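Local coordinates for tail fiber protein (Acinetobacter phage AM24, PDB 5W5P), which probably serves as the trimeric tailspike with which the phage recognises, and perhaps degrades, the capsular polysaccharide of Acinetobacter baumannii, at residues K127-S132 / G152-S157; R135-F138 / D142-F145; S489-A494 / G523-G528; M500-A505 / K562-P567; V508-A513 / G550-V555. One frame throughout, in Å; residues are numbered along the deposited sequence.

Interaction 1 (K127-S132 / G152-S157)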
# COMPACT_ATOMS: atom_id res chain seq x y z
N LYS A 127 -2.67 -2.59 39.23
CA LYS A 127 -2.85 -3.90 39.86
C LYS A 127 -3.33 -4.93 38.86
O LYS A 127 -2.89 -6.09 38.88
CB LYS A 127 -3.84 -3.78 41.02
CG LYS A 127 -3.26 -3.15 42.28
CD LYS A 127 -4.30 -3.09 43.39
CE LYS A 127 -3.67 -2.84 44.75
NZ LYS A 127 -4.64 -3.10 45.86
N ALA A 128 -4.24 -4.54 37.95
CA ALA A 128 -4.68 -5.47 36.92
C ALA A 128 -3.56 -5.82 35.95
O ALA A 128 -3.50 -6.95 35.45
CB ALA A 128 -5.88 -4.88 36.17
N VAL A 129 -2.65 -4.88 35.67
CA VAL A 129 -1.50 -5.16 34.82
C VAL A 129 -0.61 -6.23 35.46
O VAL A 129 -0.17 -7.17 34.79
CB VAL A 129 -0.70 -3.87 34.53
CG1 VAL A 129 0.65 -4.20 33.90
CG2 VAL A 129 -1.48 -2.92 33.64
N ASP A 130 -0.36 -6.10 36.76
CA ASP A 130 0.61 -6.96 37.42
C ASP A 130 0.16 -8.42 37.45
O ASP A 130 0.98 -9.33 37.30
CB ASP A 130 0.89 -6.44 38.83
CG ASP A 130 1.39 -5.01 38.82
OD1 ASP A 130 2.05 -4.61 37.83
OD2 ASP A 130 1.12 -4.28 39.80
N VAL A 131 -1.14 -8.67 37.65
CA VAL A 131 -1.62 -10.05 37.74
C VAL A 131 -1.97 -10.65 36.38
O VAL A 131 -2.20 -11.87 36.30
CB VAL A 131 -2.85 -10.15 38.67
CG1 VAL A 131 -2.52 -9.59 40.04
CG2 VAL A 131 -4.05 -9.44 38.06
N SER A 132 -1.98 -9.86 35.31
CA SER A 132 -2.39 -10.35 34.00
C SER A 132 -1.23 -10.43 33.01
O SER A 132 -1.46 -10.76 31.84
CB SER A 132 -3.49 -9.46 33.43
OG SER A 132 -3.00 -8.16 33.17
N GLY A 152 2.78 1.38 34.32
CA GLY A 152 3.91 0.74 33.69
C GLY A 152 3.61 -0.71 33.35
O GLY A 152 3.13 -1.47 34.20
N LEU A 153 3.91 -1.09 32.08
CA LEU A 153 3.81 -2.44 31.55
C LEU A 153 5.08 -3.24 31.86
O LEU A 153 6.18 -2.68 31.89
CB LEU A 153 3.58 -2.40 30.04
CG LEU A 153 2.20 -1.93 29.59
CD1 LEU A 153 2.15 -1.85 28.08
CD2 LEU A 153 1.12 -2.87 30.10
N PRO A 154 4.94 -4.54 32.10
CA PRO A 154 6.11 -5.36 32.45
C PRO A 154 7.15 -5.39 31.35
O PRO A 154 6.87 -5.14 30.17
CB PRO A 154 5.51 -6.76 32.68
CG PRO A 154 4.22 -6.74 31.91
CD PRO A 154 3.70 -5.34 32.03
N THR A 155 8.38 -5.71 31.74
CA THR A 155 9.52 -5.63 30.83
C THR A 155 9.53 -6.82 29.87
O THR A 155 9.54 -7.98 30.29
CB THR A 155 10.82 -5.56 31.62
OG1 THR A 155 10.79 -4.41 32.47
CG2 THR A 155 12.01 -5.45 30.68
N ASN A 156 9.55 -6.52 28.58
CA ASN A 156 9.60 -7.53 27.54
C ASN A 156 10.41 -6.96 26.39
O ASN A 156 10.01 -5.95 25.79
CB ASN A 156 8.19 -7.92 27.08
CG ASN A 156 8.18 -9.07 26.09
OD1 ASN A 156 8.47 -10.21 26.44
ND2 ASN A 156 7.78 -8.78 24.87
N SER A 157 11.56 -7.56 26.12
CA SER A 157 12.46 -7.06 25.09
C SER A 157 11.84 -7.28 23.71
O SER A 157 10.77 -7.88 23.56
CB SER A 157 13.81 -7.75 25.19
OG SER A 157 13.74 -9.06 24.66
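Val129 reaches across to Gly152, Leu153 and Pro154 with a single methyl, CG1, and the tight part of this contact is the set of three atoms that close on this methyl. With CG1 trans to the main-chain nitrogen (chi1 168°), the methyl stands off the helix towards the end of the strand. There Val129 CG1 lies 3.7 Å from Gly152 O and 3.8 Å from Pro154 CD, while Leu153 CD2 is a slightly more distant neighbour at 4.1 Å. Val129 and Pro154 meet at an oblique angle, through CG1 and CD, and Leu153, whose side chain leaves its backbone away from the helix, swings only its tip back. Gly152 O is not left without a polar partner, since Gln126 NE2 bonds to it. The whole contact is small, burying 118 Å² over both sides. One turn further on, Ser132 OG bends back to Ala128 O at 2.6 Å and also takes part in a bond with Arg135 N, linking this part of the helix to strand 135-140. The loose side is polar: Asp130 is exposed, with OD1 bonded to Gln126 and only weakly paired with Lys185. Helix 122-132 thus packs on the end of strand 151-153, which pairs in parallel with strand 182-184, while Leu153 also packs on strands 164-169 and 199-204.

Interaction 2 (R135-F138 / D142-F145); sequences RVWF and DRSF
Arg143 makes the first touch, its side chain running extended from CG to NE until NH1 meets the carbonyl of Phe138. The hydrogen bond from Arg143 NH1 to Phe138 O is 2.9 Å long and nearly straight at the hydrogen (165°). Its two ends differ: the oxygen lies in the guanidinium plane, whereas the nitrogen stands well above the carbonyl plane, off the lone-pair directions. Arg143 NH2 has stronger partners, a salt bridge to Asp107 and a bond to Gln68, so the guanidinium is fixed from more than one side. Next to it, Trp137 CZ3 passes 4.4 Å from Arg143 NH1 at an oblique angle. Ser144 then points away from segment 135-138, and its hydroxyl bonds to Arg172. Phe145 turns back, presenting a ring face to Phe138. The pair is T-shaped, with centroids 5.4 Å apart and planes at 69°; Phe138 CD2 sits 3.7 Å from Phe145 CD2, offset towards the rim. The same ring also crowds the carbonyl, since Phe145 CE2 lies 3.1 Å from Phe138 O. Trp137 stacks on His105, and its side chain is about 5 Å from a bound zinc ion. Strands 135-140 and 144-147 each pair in parallel with a later strand, 164-169 and 172-175 respectively, consistent with a coil of the right-handed parallel beta-helix of phage tailspikes, with Phe138 and Phe145 packed between them.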
# COMPACT_ATOMS: atom_id res chain seq x y z
N ARG A 135 -2.26 -7.59 30.41
CA ARG A 135 -3.42 -7.83 29.55
C ARG A 135 -4.65 -7.32 30.29
O ARG A 135 -5.28 -8.05 31.07
CB ARG A 135 -3.53 -9.30 29.17
CG ARG A 135 -2.32 -9.79 28.38
CD ARG A 135 -2.56 -11.13 27.72
NE ARG A 135 -3.60 -11.08 26.69
CZ ARG A 135 -3.40 -10.67 25.45
NH1 ARG A 135 -2.21 -10.25 25.07
NH2 ARG A 135 -4.40 -10.67 24.58
N VAL A 136 -5.01 -6.06 30.04
CA VAL A 136 -6.03 -5.35 30.80
C VAL A 136 -7.22 -5.06 29.90
O VAL A 136 -7.05 -4.76 28.71
CB VAL A 136 -5.44 -4.07 31.41
CG1 VAL A 136 -6.43 -3.39 32.34
CG2 VAL A 136 -4.18 -4.41 32.17
N TRP A 137 -8.42 -5.16 30.47
CA TRP A 137 -9.67 -4.99 29.74
C TRP A 137 -10.61 -4.14 30.58
O TRP A 137 -10.82 -4.44 31.76
CB TRP A 137 -10.28 -6.37 29.43
CG TRP A 137 -11.70 -6.41 28.89
CD1 TRP A 137 -12.09 -6.37 27.58
CD2 TRP A 137 -12.91 -6.55 29.66
NE1 TRP A 137 -13.46 -6.46 27.49
CE2 TRP A 137 -13.98 -6.57 28.75
CE3 TRP A 137 -13.18 -6.67 31.03
CZ2 TRP A 137 -15.31 -6.70 29.16
CZ3 TRP A 137 -14.50 -6.79 31.44
CH2 TRP A 137 -15.55 -6.80 30.51
N PHE A 138 -11.16 -3.08 29.99
CA PHE A 138 -11.83 -2.03 30.74
C PHE A 138 -13.35 -2.13 30.73
O PHE A 138 -14.01 -1.33 31.40
CB PHE A 138 -11.40 -0.66 30.22
CG PHE A 138 -10.01 -0.26 30.65
CD1 PHE A 138 -8.90 -0.68 29.95
CD2 PHE A 138 -9.83 0.55 31.77
CE1 PHE A 138 -7.62 -0.30 30.34
CE2 PHE A 138 -8.56 0.93 32.17
CZ PHE A 138 -7.45 0.50 31.45
N ASP A 142 -20.80 1.50 29.53
CA ASP A 142 -21.35 2.07 30.74
C ASP A 142 -20.28 2.54 31.71
O ASP A 142 -20.61 3.24 32.68
CB ASP A 142 -22.26 1.05 31.43
CG ASP A 142 -23.73 1.26 31.09
OD1 ASP A 142 -24.29 2.29 31.52
OD2 ASP A 142 -24.31 0.41 30.37
N ARG A 143 -19.02 2.20 31.48
CA ARG A 143 -17.93 2.60 32.35
C ARG A 143 -17.14 3.75 31.73
O ARG A 143 -16.96 3.80 30.51
CB ARG A 143 -16.99 1.43 32.64
CG ARG A 143 -17.69 0.18 33.12
CD ARG A 143 -16.82 -1.03 32.87
NE ARG A 143 -17.05 -2.09 33.85
CZ ARG A 143 -16.15 -3.02 34.16
NH1 ARG A 143 -14.96 -3.02 33.58
NH2 ARG A 143 -16.45 -3.95 35.06
N SER A 144 -16.69 4.67 32.58
CA SER A 144 -15.81 5.77 32.19
C SER A 144 -14.76 5.91 33.27
O SER A 144 -15.09 6.25 34.41
CB SER A 144 -16.59 7.08 32.02
OG SER A 144 -17.33 7.10 30.81
N PHE A 145 -13.51 5.63 32.94
CA PHE A 145 -12.42 5.69 33.90
C PHE A 145 -11.61 6.97 33.73
O PHE A 145 -11.66 7.64 32.69
CB PHE A 145 -11.51 4.46 33.75
CG PHE A 145 -12.22 3.15 33.90
CD1 PHE A 145 -12.32 2.54 35.15
CD2 PHE A 145 -12.80 2.53 32.81
CE1 PHE A 145 -12.98 1.33 35.29
CE2 PHE A 145 -13.46 1.32 32.94
CZ PHE A 145 -13.56 0.72 34.19

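Interaction 3 (S489-A494 / G523-G528)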
# COMPACT_ATOMS: atom_id res chain seq x y z
N SER A 489 -4.90 9.67 -36.85
CA SER A 489 -3.98 9.00 -35.94
C SER A 489 -2.70 8.52 -36.59
O SER A 489 -1.77 8.12 -35.87
CB SER A 489 -4.67 7.79 -35.28
OG SER A 489 -6.03 8.06 -35.00
N ARG A 490 -2.60 8.56 -37.92
CA ARG A 490 -1.52 7.85 -38.60
C ARG A 490 -0.23 8.66 -38.63
O ARG A 490 0.84 8.14 -38.28
CB ARG A 490 -1.95 7.49 -40.02
CG ARG A 490 -3.24 6.69 -40.07
CD ARG A 490 -3.31 5.80 -41.30
NE ARG A 490 -4.53 5.02 -41.33
CZ ARG A 490 -5.54 5.23 -42.17
NH1 ARG A 490 -5.46 6.20 -43.07
NH2 ARG A 490 -6.62 4.46 -42.13
N ALA A 491 -0.30 9.93 -39.03
CA ALA A 491 0.90 10.72 -39.28
C ALA A 491 1.73 10.89 -38.02
O ALA A 491 1.22 10.92 -36.90
CB ALA A 491 0.52 12.09 -39.85
N CYS A 492 3.04 11.01 -38.22
CA CYS A 492 3.98 11.24 -37.12
C CYS A 492 5.32 11.63 -37.72
O CYS A 492 5.54 11.54 -38.93
CB CYS A 492 4.12 10.00 -36.23
SG CYS A 492 4.72 8.52 -37.09
N THR A 493 6.21 12.10 -36.85
CA THR A 493 7.60 12.34 -37.19
C THR A 493 8.48 11.62 -36.18
O THR A 493 8.01 11.20 -35.11
CB THR A 493 7.93 13.84 -37.22
OG1 THR A 493 7.58 14.45 -35.97
CG2 THR A 493 7.16 14.52 -38.34
N ALA A 494 9.76 11.48 -36.51
CA ALA A 494 10.65 10.65 -35.70
C ALA A 494 12.10 10.93 -36.06
O ALA A 494 12.41 11.39 -37.16
CB ALA A 494 10.34 9.16 -35.89
N GLY A 523 -0.06 10.22 -44.86
CA GLY A 523 -0.89 9.63 -45.89
C GLY A 523 -2.11 10.49 -46.16
O GLY A 523 -2.07 11.72 -46.04
N SER A 524 -3.19 9.82 -46.54
CA SER A 524 -4.45 10.52 -46.79
C SER A 524 -5.05 11.00 -45.48
O SER A 524 -5.18 10.23 -44.52
CB SER A 524 -5.42 9.60 -47.52
OG SER A 524 -4.82 9.02 -48.67
N GLU A 525 -5.42 12.28 -45.43
CA GLU A 525 -6.00 12.88 -44.23
C GLU A 525 -7.04 13.91 -44.65
O GLU A 525 -6.73 14.85 -45.38
CB GLU A 525 -4.91 13.54 -43.37
CG GLU A 525 -5.39 14.01 -42.01
CD GLU A 525 -4.29 13.98 -40.97
OE1 GLU A 525 -3.14 13.66 -41.33
OE2 GLU A 525 -4.58 14.27 -39.79
N GLY A 526 -8.27 13.72 -44.17
CA GLY A 526 -9.37 14.58 -44.56
C GLY A 526 -10.00 14.25 -45.89
O GLY A 526 -10.71 15.08 -46.47
N ILE A 527 -9.76 13.04 -46.41
CA ILE A 527 -10.15 12.66 -47.76
C ILE A 527 -11.13 11.50 -47.68
O ILE A 527 -10.83 10.47 -47.06
CB ILE A 527 -8.92 12.28 -48.60
CG1 ILE A 527 -8.02 13.50 -48.81
CG2 ILE A 527 -9.35 11.69 -49.94
CD1 ILE A 527 -6.72 13.17 -49.49
N GLY A 528 -12.28 11.65 -48.32
CA GLY A 528 -13.25 10.58 -48.40
C GLY A 528 -13.04 9.71 -49.62
O GLY A 528 -12.36 8.68 -49.55
O HOH W 1 -3.64 8.03 -43.79
O HOH W 2 -2.51 11.30 -40.36
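The guanidinium of Arg490 lies obliquely to the carbonyl of Ser524 across a gap that water fills: Arg490 NH1 and Ser524 O are 4.3 Å apart, too far for a direct bond. Water 1 lies at the edge of the guanidinium, in its plane, and accepts from Arg490 NH1 at 2.7 Å while donating to Ser524 O at 2.8 Å. Arg490 NH2 bonds to Leu484 O, so its neighbours help to set the rotation of the flat group. The carboxylate of Glu525 is the second flat group, and it too works through water. Water 2 accepts from Ala491 N at 2.9 Å and sits 2.6 Å from Glu525 OE1, an oxygen that also bonds Gln522 NE2. With CG trans to the main-chain nitrogen (chi1 -172°), Glu525 is thrown out towards Ala491, and its OE1 comes to 4.2 Å from Ala491 CB. The two segments therefore meet largely through two separate water bridges, and they bury only 103 Å² in all, both sides summed. Ser524 OG turns elsewhere, to Thr532 N and to Ile552 O of the third subunit, which places the loop at the trimer interface. The contact sits where strands 492-503 and 509-523, still bonded at Cys492 and Val521, come apart: segment 489-494 leads into the first, and 523-528 begins the loop towards strand 535-546.

Interaction 4 (M500-A505 / K562-P567)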
# COMPACT_ATOMS: atom_id res chain seq x y z
N MSE A 500 25.76 1.41 -36.39
CA MSE A 500 26.17 0.33 -37.27
C MSE A 500 27.51 -0.25 -36.86
O MSE A 500 28.50 0.47 -36.72
CB MSE A 500 26.25 0.82 -38.72
CG MSE A 500 24.98 1.46 -39.26
SE MSE A 500 25.33 2.71 -40.72
CE MSE A 500 25.94 4.23 -39.66
N GLN A 501 27.53 -1.57 -36.67
CA GLN A 501 28.75 -2.30 -36.36
C GLN A 501 29.07 -3.19 -37.56
O GLN A 501 28.32 -4.13 -37.85
CB GLN A 501 28.59 -3.11 -35.08
CG GLN A 501 28.53 -2.25 -33.83
CD GLN A 501 28.22 -3.04 -32.56
OE1 GLN A 501 27.19 -3.71 -32.47
NE2 GLN A 501 29.12 -2.97 -31.59
N MSE A 502 30.16 -2.90 -38.25
CA MSE A 502 30.58 -3.72 -39.38
C MSE A 502 31.35 -4.93 -38.86
O MSE A 502 32.35 -4.79 -38.15
CB MSE A 502 31.43 -2.93 -40.37
CG MSE A 502 31.20 -1.42 -40.35
SE MSE A 502 29.36 -0.88 -40.71
CE MSE A 502 29.53 0.99 -40.19
N LYS A 503 30.87 -6.12 -39.21
CA LYS A 503 31.40 -7.35 -38.67
C LYS A 503 31.75 -8.32 -39.79
O LYS A 503 31.22 -8.24 -40.90
CB LYS A 503 30.40 -8.02 -37.71
CG LYS A 503 29.91 -7.12 -36.59
CD LYS A 503 28.94 -7.86 -35.69
CE LYS A 503 28.42 -6.98 -34.58
NZ LYS A 503 27.56 -7.76 -33.65
N THR A 504 32.67 -9.23 -39.48
CA THR A 504 33.02 -10.32 -40.38
C THR A 504 31.96 -11.41 -40.26
O THR A 504 30.93 -11.25 -39.60
CB THR A 504 34.41 -10.85 -40.05
OG1 THR A 504 34.40 -11.42 -38.74
CG2 THR A 504 35.44 -9.74 -40.12
N ALA A 505 32.21 -12.56 -40.89
CA ALA A 505 31.29 -13.68 -40.77
C ALA A 505 31.22 -14.19 -39.33
O ALA A 505 30.14 -14.59 -38.87
CB ALA A 505 31.70 -14.81 -41.72
N LYS A 562 37.66 2.67 -41.84
CA LYS A 562 36.67 3.63 -42.32
C LYS A 562 35.94 3.01 -43.51
O LYS A 562 36.47 2.93 -44.61
CB LYS A 562 37.36 4.94 -42.71
CG LYS A 562 36.44 5.97 -43.34
CD LYS A 562 37.22 7.19 -43.84
CE LYS A 562 36.28 8.22 -44.44
NZ LYS A 562 36.98 9.46 -44.88
N HIS A 563 34.70 2.56 -43.27
CA HIS A 563 33.96 1.83 -44.30
C HIS A 563 33.23 2.75 -45.27
O HIS A 563 33.04 2.38 -46.44
CB HIS A 563 32.96 0.88 -43.65
CG HIS A 563 33.57 -0.37 -43.09
ND1 HIS A 563 34.40 -0.35 -41.98
CD2 HIS A 563 33.48 -1.66 -43.47
CE1 HIS A 563 34.79 -1.59 -41.71
NE2 HIS A 563 34.25 -2.40 -42.60
N PHE A 564 32.82 3.93 -44.82
CA PHE A 564 32.03 4.85 -45.63
C PHE A 564 32.87 6.05 -46.04
O PHE A 564 33.64 6.59 -45.24
CB PHE A 564 30.78 5.31 -44.86
CG PHE A 564 29.74 4.23 -44.67
CD1 PHE A 564 28.83 3.95 -45.68
CD2 PHE A 564 29.68 3.51 -43.49
CE1 PHE A 564 27.88 2.97 -45.51
CE2 PHE A 564 28.72 2.52 -43.31
CZ PHE A 564 27.82 2.25 -44.33
N THR A 565 32.72 6.47 -47.30
CA THR A 565 33.41 7.65 -47.83
C THR A 565 32.34 8.63 -48.29
O THR A 565 31.73 8.44 -49.35
CB THR A 565 34.37 7.28 -48.95
OG1 THR A 565 35.44 6.48 -48.42
CG2 THR A 565 34.95 8.52 -49.60
N SER A 566 32.11 9.67 -47.49
CA SER A 566 31.09 10.70 -47.70
C SER A 566 29.75 10.09 -48.09
O SER A 566 29.32 10.22 -49.24
CB SER A 566 31.56 11.70 -48.76
OG SER A 566 31.62 11.09 -50.03
N PRO A 567 29.07 9.42 -47.17
CA PRO A 567 27.85 8.69 -47.54
C PRO A 567 26.67 9.60 -47.80
O PRO A 567 26.53 10.68 -47.22
CB PRO A 567 27.60 7.79 -46.32
CG PRO A 567 28.19 8.55 -45.19
CD PRO A 567 29.39 9.28 -45.74
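Met502, a selenomethionine, folds over His563 because its chain is bent at chi2 (-59°), after a chi1 of -25° that departs from a staggered value. The bend lays CB and CG along one face of the imidazole: Met502 CG is 3.6 Å from the centroid of the His563 ring and only 5° off its normal, a CH-pi contact over the ring centre. Met502 CB lies 3.6 Å from His563 NE2. The selenium is above the same face but more distant, and the methyl runs on to Phe564, where Met502 CE meets Phe564 CE2 at 3.6 Å, at the ring edge and in its plane. Met500, likewise selenomethionine, adds a Met-aromatic contact, its SE lying 4.3 Å from Phe564 CE2 in an oblique approach. The imidazole is held at both nitrogens, ND1 by Phe561 O and NE2 by Thr596 OG1, which fixes the face that Met502 covers. Phe564 also packs edge-to-face with Tyr585. Strand 492-503 thus lays two methionines against the loop between strands 558-559 and 569-574; strands 598-608 and 509-523, its neighbours in the sheet, also pack on both methionines, and Phe544 of strand 535-546 adds to Met500.

Interaction 5 (V508-A513 / G550-V555); sequences VVLGAA and GVIDTV
Leu510 and Ile552 carry the closest backbone approach, 8.4 Å between their CA atoms, at places where both chains are kinked: Leu510 and Gly511 form a classic beta bulge opposite Met502, and Ile552 and Asp553 form another opposite Val558. The side-chain contact is made by one methyl. A chi1 of 58° sets Ile552 CG1 on the side flanked by both N and C of its own backbone, and the extended end carries CD1 forward to the strand. There Ile552 CD1 lies 3.5 Å from Val509 O and 4.2 Å from Leu510 CD2, the leucine reaching back with its tip although its side chain sets out away from Ile552. Only 79 Å² is buried. Immediately after Ile552, an Asx turn follows: Val555 N donates to Asp553 OD1 at 3.2 Å, reaching the carboxylate from above its plane. The trimer closes in here too, since Ile552 O bonds Ser524 OG and Val551 O bonds Tyr536 OH, both of the second subunit. Strand 509-523 is paired at this end with 492-503, and Leu510 also makes a backbone bond to Phe561, just beyond strand 558-559; through Ile552, strand 551-553 of the short hairpin lies against the start of strand 509-523.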
# COMPACT_ATOMS: atom_id res chain seq x y z
N VAL A 508 33.37 -10.38 -35.85
CA VAL A 508 34.48 -9.56 -35.41
C VAL A 508 34.24 -8.15 -35.92
O VAL A 508 34.09 -7.93 -37.12
CB VAL A 508 35.82 -10.12 -35.91
CG1 VAL A 508 36.96 -9.17 -35.60
CG2 VAL A 508 36.08 -11.49 -35.30
N VAL A 509 34.20 -7.18 -35.00
CA VAL A 509 33.88 -5.80 -35.37
C VAL A 509 35.11 -5.15 -35.98
O VAL A 509 36.14 -4.97 -35.31
CB VAL A 509 33.38 -5.01 -34.16
CG1 VAL A 509 33.20 -3.54 -34.52
CG2 VAL A 509 32.07 -5.60 -33.64
N LEU A 510 35.02 -4.79 -37.27
CA LEU A 510 36.09 -4.10 -37.98
C LEU A 510 35.80 -2.62 -38.21
O LEU A 510 36.70 -1.90 -38.67
CB LEU A 510 36.34 -4.77 -39.34
CG LEU A 510 36.90 -6.19 -39.32
CD1 LEU A 510 37.30 -6.62 -40.71
CD2 LEU A 510 38.08 -6.29 -38.36
N GLY A 511 34.59 -2.16 -37.90
CA GLY A 511 34.26 -0.75 -38.07
C GLY A 511 33.01 -0.42 -37.29
O GLY A 511 32.27 -1.30 -36.84
N ALA A 512 32.78 0.88 -37.13
CA ALA A 512 31.63 1.35 -36.37
C ALA A 512 31.29 2.77 -36.81
O ALA A 512 32.18 3.58 -37.03
CB ALA A 512 31.88 1.30 -34.86
N ALA A 513 29.99 3.04 -36.92
CA ALA A 513 29.51 4.35 -37.32
C ALA A 513 28.11 4.55 -36.75
O ALA A 513 27.51 3.62 -36.20
CB ALA A 513 29.49 4.49 -38.84
N GLY A 550 41.94 3.21 -34.57
CA GLY A 550 41.84 2.65 -33.23
C GLY A 550 42.27 1.20 -33.20
O GLY A 550 41.62 0.35 -33.81
N VAL A 551 43.36 0.91 -32.49
CA VAL A 551 43.90 -0.44 -32.44
C VAL A 551 42.91 -1.36 -31.73
O VAL A 551 42.50 -1.09 -30.60
CB VAL A 551 45.26 -0.46 -31.73
CG1 VAL A 551 45.88 -1.85 -31.82
CG2 VAL A 551 46.19 0.58 -32.33
N ILE A 552 42.53 -2.45 -32.40
CA ILE A 552 41.68 -3.47 -31.80
C ILE A 552 42.40 -4.79 -31.61
O ILE A 552 41.87 -5.68 -30.92
CB ILE A 552 40.39 -3.69 -32.61
CG1 ILE A 552 40.73 -4.09 -34.05
CG2 ILE A 552 39.53 -2.43 -32.60
CD1 ILE A 552 39.52 -4.26 -34.94
N ASP A 553 43.60 -4.96 -32.19
CA ASP A 553 44.37 -6.20 -32.08
C ASP A 553 45.85 -5.80 -32.07
O ASP A 553 46.48 -5.67 -33.12
CB ASP A 553 44.06 -7.16 -33.22
CG ASP A 553 44.85 -8.46 -33.14
OD1 ASP A 553 45.58 -8.68 -32.16
OD2 ASP A 553 44.73 -9.27 -34.08
N THR A 554 46.39 -5.62 -30.86
CA THR A 554 47.77 -5.17 -30.70
C THR A 554 48.80 -6.22 -31.09
O THR A 554 49.98 -5.88 -31.22
CB THR A 554 48.01 -4.75 -29.25
OG1 THR A 554 47.95 -5.91 -28.41
CG2 THR A 554 46.94 -3.76 -28.80
N VAL A 555 48.39 -7.47 -31.29
CA VAL A 555 49.33 -8.51 -31.69
C VAL A 555 49.51 -8.51 -33.20
O VAL A 555 50.64 -8.53 -33.71
CB VAL A 555 48.86 -9.88 -31.17
CG1 VAL A 555 49.55 -11.01 -31.93
CG2 VAL A 555 49.10 -10.00 -29.67

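Overall arrangement
The five contacts fall into two groups on opposite sides of the centre of the elongated chain. Interactions 1 and 2, centres 16 Å apart, touch directly where Val129 CG2 and Val136 CG2 come to 3.4 Å; the side chain of Val129 is about 12 Å from a bound zinc ion, and that of Trp137 is nearer still to one. The others lie 75 to 86 Å away, centre to centre, in the C-terminal beta domain. Interactions 4 and 5 are 11 Å apart and share the strand pairing through Met502 O and Leu510 N, 2.8 Å. Interaction 3, 35 Å from interaction 4, marks the other end of strand 492-503; through Ser524 and Ile552 it meets interaction 5 of a neighbouring subunit.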